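Racemase (Pseudovibrio sp. JE062, PDB 3MKC) belongs to the enolase superfamily, combining an N-terminal capping domain with a C-terminal TIM-barrel domain. Local coordinates at residues A[13-18]-A[108-113]; A[81-86]-A[293-298]. All coordinates share one frame; numbering follows the deposited sequence.

Overall arrangement
Interaction 1 packs the first strand of the capping domain on helix 102-122, and interaction 2 sets the start of helix 83-93 of the same domain against helix 293-306 of the barrel domain. Their centres lie about 13 Å apart, on the same side of the chain's centre, and Asp111 connects them. It sits next to Ile110 in segment 108-113, and its OD1 is 2.6 Å from Thr295 OG1, a hydrogen bond, and 3.3 Å from Ile83 CG2. The other carboxylate oxygen, OD2, approaches Leu294 N at 2.8 Å. Helix 102-122 therefore meets the sheet through Ile110 and the barrel-side helix through the residue that follows.

Interaction 1: A[13-18]-A[108-113]; sequences KSIEFI and SGIDMA
Ile15 and Phe17 of the first strand in the capping domain's antiparallel sheet pack on Ile110 of helix 102-122, a strand-on-helix contact within the N-terminal domain characteristic of the enolase superfamily. No hydrogen bond crosses between 13-18 and 108-113, and the 138 Å² they bury together comes almost wholly from these three apolar side chains. Residues 15 and 17 reach the helix because alternate positions of the strand share a face; the CA atoms of Ile15 and Ile110 are 8.0 Å apart, a spacing bridged by side chains alone.

Ile110 divides its branches between the two partners. Its CG1 lies opposite the carbonyl carbon (chi1 -62°), and the extended CG1-CD1 arm (chi2 175°) runs to the far end of the Phe17 ring. Ile110 CG1 stands 3.7 Å from Phe17 CZ in an oblique approach. One bond further out, Ile110 CD1 comes in at the ring edge, in plane, 3.8 Å from Phe17 CZ and 3.9 Å from Phe17 CE2, so the CD1 methyl is not laid over the ring. The other branch, Ile110 CG2, meets Ile15 CD1 more loosely, at 4.2 Å, and the two isoleucine side chains cross at about a right angle. The Phe17 CB does not itself head for the helix; the length of the side chain carries CZ and CE2 there.

Within the sheet, Glu16 and Ile18 pair through their backbones with Lys35 and Val33 of strand 29-38, while Lys13 and Ser14 both face Thr37 in a classic beta bulge. Helix 52-59 supplies Ile55, Leu56 and Ala59 around the Phe17 ring, and Met90 of helix 83-93 packs on Ile110, placing the contact between the sheet and three helices.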
loop_
_atom_site.group_PDB
_atom_site.type_symbol
_atom_site.label_atom_id
_atom_site.label_comp_id
_atom_site.label_asym_id
_atom_site.label_seq_id
_atom_site.Cartn_x
_atom_site.Cartn_y
_atom_site.Cartn_z
ATOM N N LYS A 13 -19.047 0.991 18.696
ATOM C CA LYS A 13 -20.015 -0.001 19.147
ATOM C C LYS A 13 -19.672 -1.398 18.640
ATOM O O LYS A 13 -19.818 -2.387 19.362
ATOM C CB LYS A 13 -21.419 0.384 18.678
ATOM C CG LYS A 13 -22.500 -0.614 19.076
ATOM C CD LYS A 13 -23.861 -0.140 18.604
ATOM C CE LYS A 13 -24.959 -1.125 18.951
ATOM N NZ LYS A 13 -26.289 -0.548 18.603
ATOM N N SER A 14 -19.215 -1.483 17.396
ATOM C CA SER A 14 -18.876 -2.777 16.830
ATOM C C SER A 14 -17.806 -2.702 15.754
ATOM O O SER A 14 -17.563 -1.651 15.159
ATOM C CB SER A 14 -20.125 -3.440 16.240
ATOM O OG SER A 14 -20.560 -2.766 15.067
ATOM N N ILE A 15 -17.166 -3.838 15.519
ATOM C CA ILE A 15 -16.137 -3.947 14.504
ATOM C C ILE A 15 -16.383 -5.267 13.796
ATOM O O ILE A 15 -16.312 -6.344 14.401
ATOM C CB ILE A 15 -14.722 -3.925 15.110
ATOM C CG1 ILE A 15 -14.469 -2.566 15.778
ATOM C CG2 ILE A 15 -13.685 -4.176 14.011
ATOM C CD1 ILE A 15 -13.063 -2.396 16.343
ATOM N N GLU A 16 -16.686 -5.168 12.511
ATOM C CA GLU A 16 -16.982 -6.328 11.692
ATOM C C GLU A 16 -15.970 -6.547 10.575
ATOM O O GLU A 16 -15.625 -5.625 9.833
ATOM C CB GLU A 16 -18.389 -6.175 11.101
ATOM C CG GLU A 16 -18.750 -7.178 10.021
ATOM C CD GLU A 16 -20.202 -7.061 9.576
ATOM O OE1 GLU A 16 -20.694 -5.921 9.415
ATOM O OE2 GLU A 16 -20.852 -8.110 9.377
ATOM N N PHE A 17 -15.488 -7.780 10.475
ATOM C CA PHE A 17 -14.541 -8.149 9.436
ATOM C C PHE A 17 -15.375 -8.844 8.367
ATOM O O PHE A 17 -16.002 -9.868 8.625
ATOM C CB PHE A 17 -13.465 -9.079 10.008
ATOM C CG PHE A 17 -12.317 -8.342 10.662
ATOM C CD1 PHE A 17 -11.078 -8.268 10.034
ATOM C CD2 PHE A 17 -12.490 -7.689 11.879
ATOM C CE1 PHE A 17 -10.023 -7.552 10.606
ATOM C CE2 PHE A 17 -11.441 -6.967 12.462
ATOM C CZ PHE A 17 -10.205 -6.900 11.818
ATOM N N ILE A 18 -15.377 -8.280 7.166
ATOM C CA ILE A 18 -16.185 -8.810 6.081
ATOM C C ILE A 18 -15.412 -9.374 4.906
ATOM O O ILE A 18 -14.946 -8.632 4.045
ATOM C CB ILE A 18 -17.137 -7.718 5.553
ATOM C CG1 ILE A 18 -17.992 -7.192 6.704
ATOM C CG2 ILE A 18 -17.999 -8.270 4.423
ATOM C CD1 ILE A 18 -18.779 -5.946 6.370
ATOM N N SER A 108 -4.117 -3.496 10.898
ATOM C CA SER A 108 -4.042 -2.498 9.833
ATOM C C SER A 108 -5.425 -2.083 9.320
ATOM O O SER A 108 -5.711 -0.893 9.172
ATOM C CB SER A 108 -3.213 -3.046 8.672
ATOM O OG SER A 108 -1.884 -3.342 9.084
ATOM N N GLY A 109 -6.272 -3.066 9.038
ATOM C CA GLY A 109 -7.608 -2.761 8.547
ATOM C C GLY A 109 -8.408 -1.932 9.533
ATOM O O GLY A 109 -9.152 -1.029 9.147
ATOM N N ILE A 110 -8.278 -2.242 10.817
ATOM C CA ILE A 110 -9.000 -1.489 11.828
ATOM C C ILE A 110 -8.457 -0.060 11.898
ATOM O O ILE A 110 -9.225 0.891 11.991
ATOM C CB ILE A 110 -8.891 -2.162 13.224
ATOM C CG1 ILE A 110 -9.530 -3.556 13.178
ATOM C CG2 ILE A 110 -9.585 -1.306 14.272
ATOM C CD1 ILE A 110 -9.379 -4.353 14.464
ATOM N N ASP A 111 -7.135 0.097 11.837
ATOM C CA ASP A 111 -6.546 1.432 11.905
ATOM C C ASP A 111 -7.066 2.317 10.775
ATOM O O ASP A 111 -7.441 3.467 10.991
ATOM C CB ASP A 111 -5.024 1.355 11.813
ATOM C CG ASP A 111 -4.369 2.722 11.897
ATOM O OD1 ASP A 111 -4.380 3.328 12.994
ATOM O OD2 ASP A 111 -3.850 3.191 10.861
HETATM N N MSE A 112 -7.080 1.764 9.569
HETATM C CA MSE A 112 -7.554 2.480 8.394
HETATM C C MSE A 112 -9.005 2.906 8.581
HETATM O O MSE A 112 -9.384 4.031 8.250
HETATM C CB MSE A 112 -7.443 1.574 7.170
HETATM C CG MSE A 112 -7.667 2.277 5.848
HETATM SE SE MSE A 112 -7.429 1.060 4.375
HETATM C CE MSE A 112 -6.003 0.010 5.170
ATOM N N ALA A 113 -9.815 2.001 9.118
ATOM C CA ALA A 113 -11.232 2.288 9.330
ATOM C C ALA A 113 -11.469 3.384 10.370
ATOM O O ALA A 113 -12.496 4.064 10.338
ATOM C CB ALA A 113 -11.961 1.017 9.736
#

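Interaction 2: A[81-86]-A[293-298]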
loop_
_atom_site.group_PDB
_atom_site.type_symbol
_atom_site.label_atom_id
_atom_site.label_comp_id
_atom_site.label_asym_id
_atom_site.label_seq_id
_atom_site.Cartn_x
_atom_site.Cartn_y
_atom_site.Cartn_z
ATOM N N ILE A 81 -11.560 9.024 17.670
ATOM C CA ILE A 81 -10.576 10.086 17.514
ATOM C C ILE A 81 -9.203 9.746 18.112
ATOM O O ILE A 81 -8.192 10.289 17.679
ATOM C CB ILE A 81 -11.094 11.411 18.133
ATOM C CG1 ILE A 81 -10.082 12.535 17.908
ATOM C CG2 ILE A 81 -11.335 11.236 19.628
ATOM C CD1 ILE A 81 -9.785 12.822 16.453
ATOM N N GLU A 82 -9.162 8.848 19.094
ATOM C CA GLU A 82 -7.892 8.470 19.718
ATOM C C GLU A 82 -7.267 7.307 18.951
ATOM O O GLU A 82 -6.993 6.247 19.516
ATOM C CB GLU A 82 -8.113 8.060 21.178
ATOM C CG GLU A 82 -8.879 9.085 22.000
ATOM C CD GLU A 82 -8.766 8.835 23.487
ATOM O OE1 GLU A 82 -9.211 7.769 23.952
ATOM O OE2 GLU A 82 -8.221 9.703 24.196
ATOM N N ILE A 83 -7.029 7.519 17.664
ATOM C CA ILE A 83 -6.472 6.475 16.817
ATOM C C ILE A 83 -5.124 5.953 17.277
ATOM O O ILE A 83 -4.889 4.748 17.263
ATOM C CB ILE A 83 -6.344 6.958 15.365
ATOM C CG1 ILE A 83 -7.669 7.583 14.921
ATOM C CG2 ILE A 83 -5.982 5.790 14.461
ATOM C CD1 ILE A 83 -7.669 8.101 13.495
ATOM N N ASN A 84 -4.245 6.858 17.685
ATOM C CA ASN A 84 -2.912 6.481 18.138
ATOM C C ASN A 84 -2.967 5.612 19.394
ATOM O O ASN A 84 -2.255 4.610 19.504
ATOM C CB ASN A 84 -2.093 7.742 18.411
ATOM C CG ASN A 84 -0.670 7.438 18.827
ATOM O OD1 ASN A 84 -0.314 7.555 20.003
ATOM N ND2 ASN A 84 0.154 7.044 17.864
ATOM N N ALA A 85 -3.816 6.004 20.339
ATOM C CA ALA A 85 -3.952 5.265 21.589
ATOM C C ALA A 85 -4.613 3.904 21.383
ATOM O O ALA A 85 -4.230 2.924 22.015
ATOM C CB ALA A 85 -4.744 6.086 22.601
ATOM N N ILE A 86 -5.609 3.841 20.506
ATOM C CA ILE A 86 -6.290 2.576 20.245
ATOM C C ILE A 86 -5.307 1.615 19.573
ATOM O O ILE A 86 -5.310 0.416 19.840
ATOM C CB ILE A 86 -7.516 2.785 19.348
ATOM C CG1 ILE A 86 -8.504 3.716 20.057
ATOM C CG2 ILE A 86 -8.173 1.441 19.034
ATOM C CD1 ILE A 86 -9.656 4.172 19.197
ATOM N N GLY A 293 -1.331 0.024 9.200
ATOM C CA GLY A 293 -2.189 1.122 8.765
ATOM C C GLY A 293 -1.532 2.479 8.598
ATOM O O GLY A 293 -0.303 2.586 8.578
ATOM N N LEU A 294 -2.359 3.517 8.477
ATOM C CA LEU A 294 -1.868 4.879 8.310
ATOM C C LEU A 294 -1.087 5.348 9.540
ATOM O O LEU A 294 -0.106 6.084 9.422
ATOM C CB LEU A 294 -3.044 5.836 8.012
ATOM C CG LEU A 294 -3.697 5.626 6.631
ATOM C CD1 LEU A 294 -5.040 6.338 6.543
ATOM C CD2 LEU A 294 -2.774 6.143 5.546
ATOM N N THR A 295 -1.499 4.908 10.722
ATOM C CA THR A 295 -0.797 5.329 11.927
ATOM C C THR A 295 0.648 4.843 11.914
ATOM O O THR A 295 1.569 5.603 12.205
ATOM C CB THR A 295 -1.494 4.812 13.191
ATOM O OG1 THR A 295 -2.821 5.350 13.252
ATOM C CG2 THR A 295 -0.734 5.241 14.430
ATOM N N GLU A 296 0.853 3.580 11.570
ATOM C CA GLU A 296 2.214 3.061 11.547
ATOM C C GLU A 296 2.969 3.648 10.353
ATOM O O GLU A 296 4.171 3.900 10.430
ATOM C CB GLU A 296 2.205 1.532 11.471
ATOM C CG GLU A 296 3.580 0.906 11.751
ATOM C CD GLU A 296 4.011 1.020 13.212
ATOM O OE1 GLU A 296 3.581 1.966 13.898
ATOM O OE2 GLU A 296 4.800 0.162 13.667
ATOM N N LEU A 297 2.266 3.883 9.248
ATOM C CA LEU A 297 2.919 4.459 8.076
ATOM C C LEU A 297 3.421 5.870 8.377
ATOM O O LEU A 297 4.424 6.322 7.810
ATOM C CB LEU A 297 1.970 4.466 6.872
ATOM C CG LEU A 297 1.933 3.144 6.100
ATOM C CD1 LEU A 297 0.859 3.198 5.032
ATOM C CD2 LEU A 297 3.291 2.876 5.456
ATOM N N ARG A 298 2.731 6.569 9.269
ATOM C CA ARG A 298 3.164 7.912 9.637
ATOM C C ARG A 298 4.460 7.818 10.443
ATOM O O ARG A 298 5.396 8.580 10.215
ATOM C CB ARG A 298 2.102 8.625 10.470
ATOM C CG ARG A 298 2.482 10.051 10.810
ATOM C CD ARG A 298 1.447 10.714 11.700
ATOM N NE ARG A 298 1.655 12.156 11.747
ATOM C CZ ARG A 298 0.873 13.008 12.406
ATOM N NH1 ARG A 298 -0.180 12.568 13.085
ATOM N NH2 ARG A 298 1.141 14.308 12.374
#
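Thr295 turns its two branches to different residues of helix 83-93: the hydroxyl OG1 lies 3.4 Å from Ile83 CG2, and the methyl CG2 lies 4.0 Å from Asn84 ND2. Its chi1 of -61° makes this division, setting OG1 across from the carbonyl carbon and the methyl across from the backbone N. On the facing helix, Ile83 presents its short branch. CG2 is trans to its own backbone N and points at the threonine, while CG1 lies anti to the carbonyl carbon (chi1 -49°), which leaves Ile83 CD1 5.6 Å from Thr295 OG1. Asn84 reaches the contact differently: its CB does not aim at 293-298, but with CG trans to the backbone N (chi1 -177°) the amide swings round and brings ND2 up to the methyl, the Asn84 and Thr295 side chains crossing at about a right angle.

The contact belongs to the interface between the capping domain and the barrel domain, joining the first turn of helix 83-93 to Thr295 of helix 293-306; the nearest CA atoms, those of Asn84 and Thr295, are 6.7 Å apart. No hydrogen bond links the two segments. Thr295 OG1 instead hydrogen-bonds to Asp111 OD1 and Tyr115 OH, both on helix 102-122, so this hydroxyl is gripped by two bonds although a hydrocarbon branch of Ile83 lies against it. Trp87, one turn along from Ile83, also packs on Thr295.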